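IPT/TIG domain-containing protein BACOVA_02650 (Bacteroides ovatus, PDB 5E7G) binds xyloglucan at the bacterial cell surface, probably ahead of transport of the polysaccharide into the periplasm for degradation. Local coordinates at residues T106-T111 with D118-I123; E129-Y134 with V180-T185. All coordinates share one frame; numbering follows the deposited sequence.

Contact 1 of 2, residues T106-T111 with D118-I123; sequences TRISAT and DQMTVI. With SO4 (sulfate ion), chain E.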
ATOM      1  N   THR A 106      -0.790   4.634 -17.144  1.00 45.98           N
ATOM      2  CA  THR A 106      -1.246   4.436 -15.781  1.00 53.34           C
ATOM      3  C   THR A 106      -0.227   3.615 -15.001  1.00 48.37           C
ATOM      4  O   THR A 106       0.300   4.061 -13.983  1.00 48.31           O
ATOM      5  CB  THR A 106      -2.608   3.730 -15.754  1.00 39.84           C
ATOM      6  OG1 THR A 106      -3.546   4.497 -16.514  1.00 41.16           O
ATOM      7  CG2 THR A 106      -3.113   3.578 -14.337  1.00 46.54           C
ATOM      8  N   ARG A 107       0.056   2.419 -15.504  1.00 44.18           N
ATOM      9  CA  ARG A 107       0.915   1.478 -14.809  1.00 45.77           C
ATOM     10  C   ARG A 107       1.399   0.398 -15.759  1.00 43.44           C
ATOM     11  O   ARG A 107       0.859   0.247 -16.851  1.00 47.73           O
ATOM     12  CB  ARG A 107       0.167   0.836 -13.643  1.00 49.25           C
ATOM     13  CG  ARG A 107      -1.017  -0.017 -14.087  1.00 48.67           C
ATOM     14  CD  ARG A 107      -1.878  -0.439 -12.908  1.00 44.30           C
ATOM     15  NE  ARG A 107      -3.107  -1.099 -13.345  1.00 39.07           N
ATOM     16  CZ  ARG A 107      -3.214  -2.395 -13.619  1.00 43.28           C
ATOM     17  NH1 ARG A 107      -2.167  -3.203 -13.509  1.00 44.57           N
ATOM     18  NH2 ARG A 107      -4.378  -2.892 -14.011  1.00 43.17           N
ATOM     19  N   ILE A 108       2.411  -0.353 -15.334  1.00 45.81           N
ATOM     20  CA  ILE A 108       2.887  -1.514 -16.078  1.00 42.35           C
ATOM     21  C   ILE A 108       2.399  -2.773 -15.384  1.00 44.58           C
ATOM     22  O   ILE A 108       2.579  -2.937 -14.179  1.00 49.28           O
ATOM     23  CB  ILE A 108       4.425  -1.542 -16.187  1.00 43.91           C
ATOM     24  CG1 ILE A 108       4.908  -0.365 -17.035  1.00 48.45           C
ATOM     25  CG2 ILE A 108       4.905  -2.856 -16.808  1.00 47.74           C
ATOM     26  CD1 ILE A 108       6.393  -0.088 -16.921  1.00 48.12           C
ATOM     27  N   SER A 109       1.769  -3.651 -16.155  1.00 50.05           N
ATOM     28  CA  SER A 109       1.329  -4.946 -15.660  1.00 47.85           C
ATOM     29  C   SER A 109       2.366  -5.989 -16.029  1.00 43.00           C
ATOM     30  O   SER A 109       2.609  -6.221 -17.210  1.00 50.03           O
ATOM     31  CB  SER A 109      -0.026  -5.316 -16.250  1.00 46.77           C
ATOM     32  OG  SER A 109      -0.481  -6.538 -15.714  1.00 48.59           O
ATOM     33  N   ALA A 110       2.981  -6.610 -15.025  1.00 42.96           N
ATOM     34  CA  ALA A 110       4.086  -7.539 -15.264  1.00 47.86           C
ATOM     35  C   ALA A 110       4.185  -8.625 -14.202  1.00 46.15           C
ATOM     36  O   ALA A 110       3.673  -8.484 -13.094  1.00 50.12           O
ATOM     37  CB  ALA A 110       5.403  -6.771 -15.336  1.00 52.25           C
ATOM     38  N   THR A 111       4.847  -9.719 -14.562  1.00 51.69           N
ATOM     39  CA  THR A 111       5.215 -10.738 -13.590  1.00 55.86           C
ATOM     40  C   THR A 111       6.691 -10.564 -13.257  1.00 56.47           C
ATOM     41  O   THR A 111       7.558 -10.869 -14.077  1.00 65.49           O
ATOM     42  CB  THR A 111       4.947 -12.143 -14.122  1.00 64.63           C
ATOM     43  OG1 THR A 111       3.548 -12.278 -14.403  1.00 65.49           O
ATOM     44  CG2 THR A 111       5.366 -13.191 -13.099  1.00 57.58           C
ATOM     45  N   ASP A 118      10.493 -11.790 -21.721  1.00 65.48           N
ATOM     46  CA  ASP A 118       9.234 -11.905 -20.998  1.00 59.65           C
ATOM     47  C   ASP A 118       8.243 -10.895 -21.547  1.00 55.10           C
ATOM     48  O   ASP A 118       8.630  -9.835 -22.047  1.00 49.29           O
ATOM     49  CB  ASP A 118       9.429 -11.688 -19.494  1.00 65.39           C
ATOM     50  CG  ASP A 118      10.201 -12.816 -18.831  1.00 66.64           C
ATOM     51  OD1 ASP A 118      10.392 -13.875 -19.467  1.00 66.28           O
ATOM     52  OD2 ASP A 118      10.607 -12.644 -17.662  1.00 73.74           O
ATOM     53  N   GLN A 119       6.965 -11.241 -21.464  1.00 55.38           N
ATOM     54  CA  GLN A 119       5.902 -10.339 -21.874  1.00 61.57           C
ATOM     55  C   GLN A 119       5.454  -9.475 -20.701  1.00 55.93           C
ATOM     56  O   GLN A 119       5.300  -9.962 -19.577  1.00 52.53           O
ATOM     57  CB  GLN A 119       4.709 -11.120 -22.432  1.00 62.33           C
ATOM     58  CG  GLN A 119       4.459 -10.891 -23.922  1.00 70.89           C
ATOM     59  CD  GLN A 119       3.079 -11.353 -24.365  1.00 71.61           C
ATOM     60  OE1 GLN A 119       2.166 -11.502 -23.551  1.00 72.22           O
ATOM     61  NE2 GLN A 119       2.921 -11.574 -25.666  1.00 66.71           N
ATOM     62  N   MET A 120       5.266  -8.189 -20.979  1.00 53.28           N
ATOM     63  CA  MET A 120       4.664  -7.255 -20.032  1.00 47.85           C
ATOM     64  C   MET A 120       3.637  -6.389 -20.764  1.00 53.01           C
ATOM     65  O   MET A 120       3.632  -6.331 -21.991  1.00 53.69           O
ATOM     66  CB  MET A 120       5.732  -6.377 -19.376  1.00 47.84           C
ATOM     67  CG  MET A 120       6.182  -5.213 -20.227  1.00 50.40           C
ATOM     68  SD  MET A 120       7.620  -4.366 -19.550  1.00 58.05           S
ATOM     69  CE  MET A 120       8.922  -5.482 -20.048  1.00 57.27           C
ATOM     70  N   THR A 121       2.776  -5.709 -20.014  1.00 53.04           N
ATOM     71  CA  THR A 121       1.710  -4.926 -20.624  1.00 44.44           C
ATOM     72  C   THR A 121       1.679  -3.512 -20.070  1.00 49.80           C
ATOM     73  O   THR A 121       1.504  -3.301 -18.868  1.00 45.47           O
ATOM     74  CB  THR A 121       0.340  -5.589 -20.407  1.00 43.35           C
ATOM     75  OG1 THR A 121       0.387  -6.942 -20.861  1.00 54.41           O
ATOM     76  CG2 THR A 121      -0.743  -4.847 -21.173  1.00 51.99           C
ATOM     77  N   VAL A 122       1.860  -2.544 -20.962  1.00 49.96           N
ATOM     78  CA  VAL A 122       1.728  -1.142 -20.606  1.00 47.41           C
ATOM     79  C   VAL A 122       0.250  -0.788 -20.631  1.00 50.78           C
ATOM     80  O   VAL A 122      -0.443  -1.070 -21.605  1.00 48.76           O
ATOM     81  CB  VAL A 122       2.507  -0.224 -21.568  1.00 48.44           C
ATOM     82  CG1 VAL A 122       2.364   1.229 -21.156  1.00 41.52           C
ATOM     83  CG2 VAL A 122       3.973  -0.623 -21.610  1.00 51.21           C
ATOM     84  N   ILE A 123      -0.228  -0.175 -19.554  1.00 45.43           N
ATOM     85  CA  ILE A 123      -1.639   0.176 -19.424  1.00 46.41           C
ATOM     86  C   ILE A 123      -1.806   1.682 -19.316  1.00 42.12           C
ATOM     87  O   ILE A 123      -1.156   2.332 -18.501  1.00 47.22           O
ATOM     88  CB  ILE A 123      -2.266  -0.506 -18.201  1.00 45.16           C
ATOM     89  CG1 ILE A 123      -2.242  -2.024 -18.402  1.00 49.48           C
ATOM     90  CG2 ILE A 123      -3.694  -0.012 -17.981  1.00 50.64           C
ATOM     91  CD1 ILE A 123      -2.749  -2.822 -17.224  1.00 47.46           C
TER
HETATM   92  S   SO4 E 512      -3.447  -6.909 -13.807  1.00 91.46           S
HETATM   93  O1  SO4 E 512      -2.820  -6.763 -15.112  1.00 68.32           O
HETATM   94  O2  SO4 E 512      -3.733  -8.315 -13.529  1.00 82.42           O
HETATM   95  O3  SO4 E 512      -2.534  -6.434 -12.767  1.00 66.94           O
HETATM   96  O4  SO4 E 512      -4.681  -6.130 -13.876  1.00 66.93           O
HETATM   97  O   HOH W   1       6.306  -9.401 -16.999  1.00 54.58           O

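Contact 2 of 2, residues E129-Y134 with V180-T185; sequences EVQAVY and VVECYT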
ATOM      1  N   GLU A 129      -1.268   6.080 -32.784  1.00 48.68           N
ATOM      2  CA  GLU A 129      -0.135   6.504 -33.600  1.00 49.34           C
ATOM      3  C   GLU A 129       1.204   6.272 -32.896  1.00 47.65           C
ATOM      4  O   GLU A 129       2.124   7.084 -33.001  1.00 53.09           O
ATOM      5  CB  GLU A 129      -0.295   7.988 -33.968  1.00 49.71           C
ATOM      6  CG  GLU A 129      -1.644   8.306 -34.627  1.00 52.58           C
ATOM      7  CD  GLU A 129      -1.950   9.794 -34.698  1.00 53.61           C
ATOM      8  OE1 GLU A 129      -2.463  10.246 -35.743  1.00 59.75           O
ATOM      9  OE2 GLU A 129      -1.698  10.506 -33.706  1.00 59.41           O
ATOM     10  N   VAL A 130       1.300   5.162 -32.171  1.00 57.97           N
ATOM     11  CA  VAL A 130       2.548   4.767 -31.524  1.00 56.39           C
ATOM     12  C   VAL A 130       3.662   4.640 -32.560  1.00 54.38           C
ATOM     13  O   VAL A 130       3.575   3.834 -33.484  1.00 59.83           O
ATOM     14  CB  VAL A 130       2.388   3.427 -30.764  1.00 58.42           C
ATOM     15  CG1 VAL A 130       3.721   2.957 -30.177  1.00 58.49           C
ATOM     16  CG2 VAL A 130       1.345   3.568 -29.666  1.00 53.85           C
ATOM     17  N   GLN A 131       4.704   5.448 -32.401  1.00 58.76           N
ATOM     18  CA  GLN A 131       5.849   5.414 -33.304  1.00 57.57           C
ATOM     19  C   GLN A 131       6.940   4.480 -32.775  1.00 65.51           C
ATOM     20  O   GLN A 131       7.422   3.603 -33.495  1.00 69.56           O
ATOM     21  CB  GLN A 131       6.403   6.827 -33.498  1.00 57.82           C
ATOM     22  CG  GLN A 131       5.420   7.777 -34.171  1.00 56.53           C
ATOM     23  CD  GLN A 131       5.892   9.215 -34.155  1.00 67.68           C
ATOM     24  OE1 GLN A 131       6.824   9.569 -33.429  1.00 72.55           O
ATOM     25  NE2 GLN A 131       5.246  10.057 -34.956  1.00 68.71           N
ATOM     26  N   ALA A 132       7.316   4.669 -31.513  1.00 66.25           N
ATOM     27  CA  ALA A 132       8.364   3.871 -30.888  1.00 62.35           C
ATOM     28  C   ALA A 132       8.067   3.609 -29.413  1.00 64.50           C
ATOM     29  O   ALA A 132       7.276   4.318 -28.786  1.00 61.07           O
ATOM     30  CB  ALA A 132       9.706   4.567 -31.037  1.00 60.77           C
ATOM     31  N   VAL A 133       8.702   2.575 -28.872  1.00 59.47           N
ATOM     32  CA  VAL A 133       8.665   2.305 -27.439  1.00 59.10           C
ATOM     33  C   VAL A 133      10.072   1.973 -26.957  1.00 64.89           C
ATOM     34  O   VAL A 133      10.746   1.129 -27.546  1.00 58.54           O
ATOM     35  CB  VAL A 133       7.720   1.143 -27.088  1.00 61.61           C
ATOM     36  CG1 VAL A 133       7.575   1.026 -25.578  1.00 56.43           C
ATOM     37  CG2 VAL A 133       6.359   1.345 -27.736  1.00 59.83           C
ATOM     38  N   TYR A 134      10.514   2.638 -25.891  1.00 65.24           N
ATOM     39  CA  TYR A 134      11.871   2.442 -25.393  1.00 58.58           C
ATOM     40  C   TYR A 134      11.992   2.572 -23.876  1.00 60.38           C
ATOM     41  O   TYR A 134      11.170   3.216 -23.216  1.00 58.48           O
ATOM     42  CB  TYR A 134      12.825   3.435 -26.073  1.00 65.43           C
ATOM     43  CG  TYR A 134      12.608   4.900 -25.737  1.00 56.07           C
ATOM     44  CD1 TYR A 134      13.161   5.460 -24.594  1.00 55.29           C
ATOM     45  CD2 TYR A 134      11.887   5.731 -26.584  1.00 55.26           C
ATOM     46  CE1 TYR A 134      12.982   6.796 -24.293  1.00 57.34           C
ATOM     47  CE2 TYR A 134      11.706   7.070 -26.290  1.00 60.86           C
ATOM     48  CZ  TYR A 134      12.255   7.597 -25.145  1.00 59.50           C
ATOM     49  OH  TYR A 134      12.076   8.930 -24.848  1.00 59.95           O
ATOM     50  N   VAL A 180       8.996   4.503 -22.026  1.00 59.70           N
ATOM     51  CA  VAL A 180       8.434   5.601 -22.800  1.00 54.30           C
ATOM     52  C   VAL A 180       7.630   5.073 -23.983  1.00 60.75           C
ATOM     53  O   VAL A 180       8.098   4.209 -24.724  1.00 50.87           O
ATOM     54  CB  VAL A 180       9.528   6.547 -23.322  1.00 55.58           C
ATOM     55  CG1 VAL A 180       8.919   7.659 -24.175  1.00 64.51           C
ATOM     56  CG2 VAL A 180      10.306   7.140 -22.164  1.00 55.86           C
ATOM     57  N   VAL A 181       6.420   5.604 -24.141  1.00 55.65           N
ATOM     58  CA  VAL A 181       5.601   5.347 -25.315  1.00 51.61           C
ATOM     59  C   VAL A 181       5.607   6.612 -26.153  1.00 49.86           C
ATOM     60  O   VAL A 181       5.110   7.653 -25.729  1.00 58.78           O
ATOM     61  CB  VAL A 181       4.161   4.944 -24.947  1.00 57.92           C
ATOM     62  CG1 VAL A 181       3.281   4.838 -26.197  1.00 52.27           C
ATOM     63  CG2 VAL A 181       4.166   3.623 -24.195  1.00 42.24           C
ATOM     64  N   GLU A 182       6.194   6.508 -27.340  1.00 59.23           N
ATOM     65  CA  GLU A 182       6.374   7.646 -28.228  1.00 63.82           C
ATOM     66  C   GLU A 182       5.274   7.679 -29.288  1.00 64.68           C
ATOM     67  O   GLU A 182       5.202   6.794 -30.144  1.00 52.42           O
ATOM     68  CB  GLU A 182       7.753   7.571 -28.882  1.00 64.57           C
ATOM     69  CG  GLU A 182       8.317   8.892 -29.343  1.00 64.93           C
ATOM     70  CD  GLU A 182       9.810   8.812 -29.591  1.00 71.83           C
ATOM     71  OE1 GLU A 182      10.563   9.582 -28.955  1.00 80.67           O
ATOM     72  OE2 GLU A 182      10.232   7.971 -30.412  1.00 70.45           O
ATOM     73  N   CYS A 183       4.416   8.693 -29.214  1.00 59.29           N
ATOM     74  CA  CYS A 183       3.323   8.858 -30.172  1.00 58.57           C
ATOM     75  C   CYS A 183       3.528  10.113 -31.010  1.00 55.71           C
ATOM     76  O   CYS A 183       4.386  10.940 -30.704  1.00 62.86           O
ATOM     77  CB  CYS A 183       1.975   8.920 -29.450  1.00 49.95           C
ATOM     78  SG  CYS A 183       1.511   7.390 -28.615  1.00 57.77           S
ATOM     79  N   TYR A 184       2.736  10.239 -32.072  1.00 55.22           N
ATOM     80  CA  TYR A 184       2.788  11.401 -32.955  1.00 56.24           C
ATOM     81  C   TYR A 184       2.530  12.690 -32.182  1.00 56.60           C
ATOM     82  O   TYR A 184       3.270  13.664 -32.321  1.00 59.94           O
ATOM     83  CB  TYR A 184       1.763  11.245 -34.084  1.00 58.31           C
ATOM     84  CG  TYR A 184       1.790  12.334 -35.137  1.00 54.74           C
ATOM     85  CD1 TYR A 184       1.217  13.577 -34.897  1.00 55.76           C
ATOM     86  CD2 TYR A 184       2.362  12.105 -36.382  1.00 57.76           C
ATOM     87  CE1 TYR A 184       1.231  14.572 -35.858  1.00 58.98           C
ATOM     88  CE2 TYR A 184       2.377  13.091 -37.352  1.00 62.24           C
ATOM     89  CZ  TYR A 184       1.811  14.324 -37.083  1.00 61.79           C
ATOM     90  OH  TYR A 184       1.823  15.312 -38.042  1.00 53.07           O
ATOM     91  N   THR A 185       1.479  12.688 -31.368  1.00 57.23           N
ATOM     92  CA  THR A 185       1.069  13.881 -30.629  1.00 52.47           C
ATOM     93  C   THR A 185       2.101  14.263 -29.575  1.00 56.28           C
ATOM     94  O   THR A 185       2.432  15.436 -29.422  1.00 56.77           O
ATOM     95  CB  THR A 185      -0.303  13.672 -29.944  1.00 57.60           C
ATOM     96  OG1 THR A 185      -1.307  13.445 -30.940  1.00 61.94           O
ATOM     97  CG2 THR A 185      -0.705  14.891 -29.114  1.00 48.59           C
TER
HETATM   98  O   HOH W   2      -2.044  12.925 -33.318  1.00 49.18           O
HETATM   99  O   HOH W   3      -0.407  10.794 -31.369  1.00 54.19           O

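Contact 1 of 2, residues T106-T111 with D118-I123
A beta hairpin of the second IPT/TIG domain pairs Thr106-Thr111 with Asp118-Ile123, and it opens with a classic beta bulge in which Thr106 and Arg107 both face Ile123. The carbonyl O of Ile123 accepts twice: Thr106 N comes in the carbonyl plane at 2.7 Å, while Arg107 N is longer, 3.2 Å, and tilted 21° from that plane. Ile123 N answers to Arg107 O, and Ser109 and Thr121 form the next hydrogen-bonded pair, with Ser109 N to Thr121 O at 2.7 Å. Past the regular pairing, a water bridges Thr111 N and Gln119 O.

The two strands form one edge of a four-stranded antiparallel sheet of the immunoglobulin-like IPT/TIG fold, strand 104-109 being outermost and strand 119-125 pairing onward with 164-168. The face bearing Ile108, Val122 and Met120 turns to the other sheet, where Ile108 meets Leu179, Thr190 and Phe192. Met120 CG lies between the backbone N and the carbonyl carbon (chi1 81°), and from there SD comes within 4.1 Å of Ile108 CG2; the bend at chi3 turns only CE.

On the face bearing Arg107, Ser109, Thr121 and Ile123, the side chains of Arg107 and Ile123 run side by side, and Ile123 CD1 lies over one guanidinium face, 3.6 Å from NH2. A sulfate, probably from the crystallisation liquor, sits at the guanidinium edge: Arg107 NH2 bonds its O4 at 3.3 Å, and NH1 reaches O3 weakly. Ser109 OG, anti to its own N (chi1 -177°), points to the same ion.

Contact 2 of 2, residues E129-Y134 with V180-T185
Tyr134 and Val180 make the tight end of this antiparallel pairing. Their side chains lie alongside each other, and Val180 CB sits over one face of the phenol ring, 3.6 Å from its centroid and 18° off the normal, a CH-pi contact. CG2 comes within 3.4 Å of Tyr134 CE1, and CG1 lies near CZ and OH. With CG between the backbone N and the carbonyl carbon (chi1 67°), the Tyr134 ring turns one face to Val180. Backbone bonds join the two residues in both directions.

A classic beta bulge puts Gln131 and Ala132 both opposite Glu182, whose O takes Gln131 N at 2.7 Å and Ala132 N at 3.3 Å. On the other face Val130 CG2 touches Val181 CG1 and Cys183 SG. Beyond the bulge the grip slackens: Tyr184 N to Glu129 O is weak, and the Gln131 side chain crosses that of Tyr184 obliquely, NE2 against CA and CB, amide and ring planes 76° apart. Two waters link Glu129 OE2 to Thr185, one donating to OG1, the other accepting from N; OG1 also bonds Ser100 O.

Tyr184 OH bonds Asp23 and its ring stacks on His97, so this wetter end faces the first IPT/TIG domain. Glu182 OE2 forms a salt bridge with Arg146. Tyr134 OH is buried with no polar partner, so the phenol is probably held by its packing on Val180.

Both contacts belong to the same immunoglobulin-like domain, the second along an elongated chain, and their centres are about 16 Å apart. Contact 1 is the hairpin of strands 104-109 and 119-125; contact 2 then pairs strand 130-136, the next in sequence, with the distant strand 178-183. They lie in different four-stranded antiparallel sheets packed as a sandwich, and they touch where Val122 CG1 meets Val181 CG2 at 4.3 Å. The chain thus passes from one sheet to the other between residues 125 and 130. Contact 2 reaches toward the first domain, whereas the glycan pocket lies in the C-terminal domain, far from either contact.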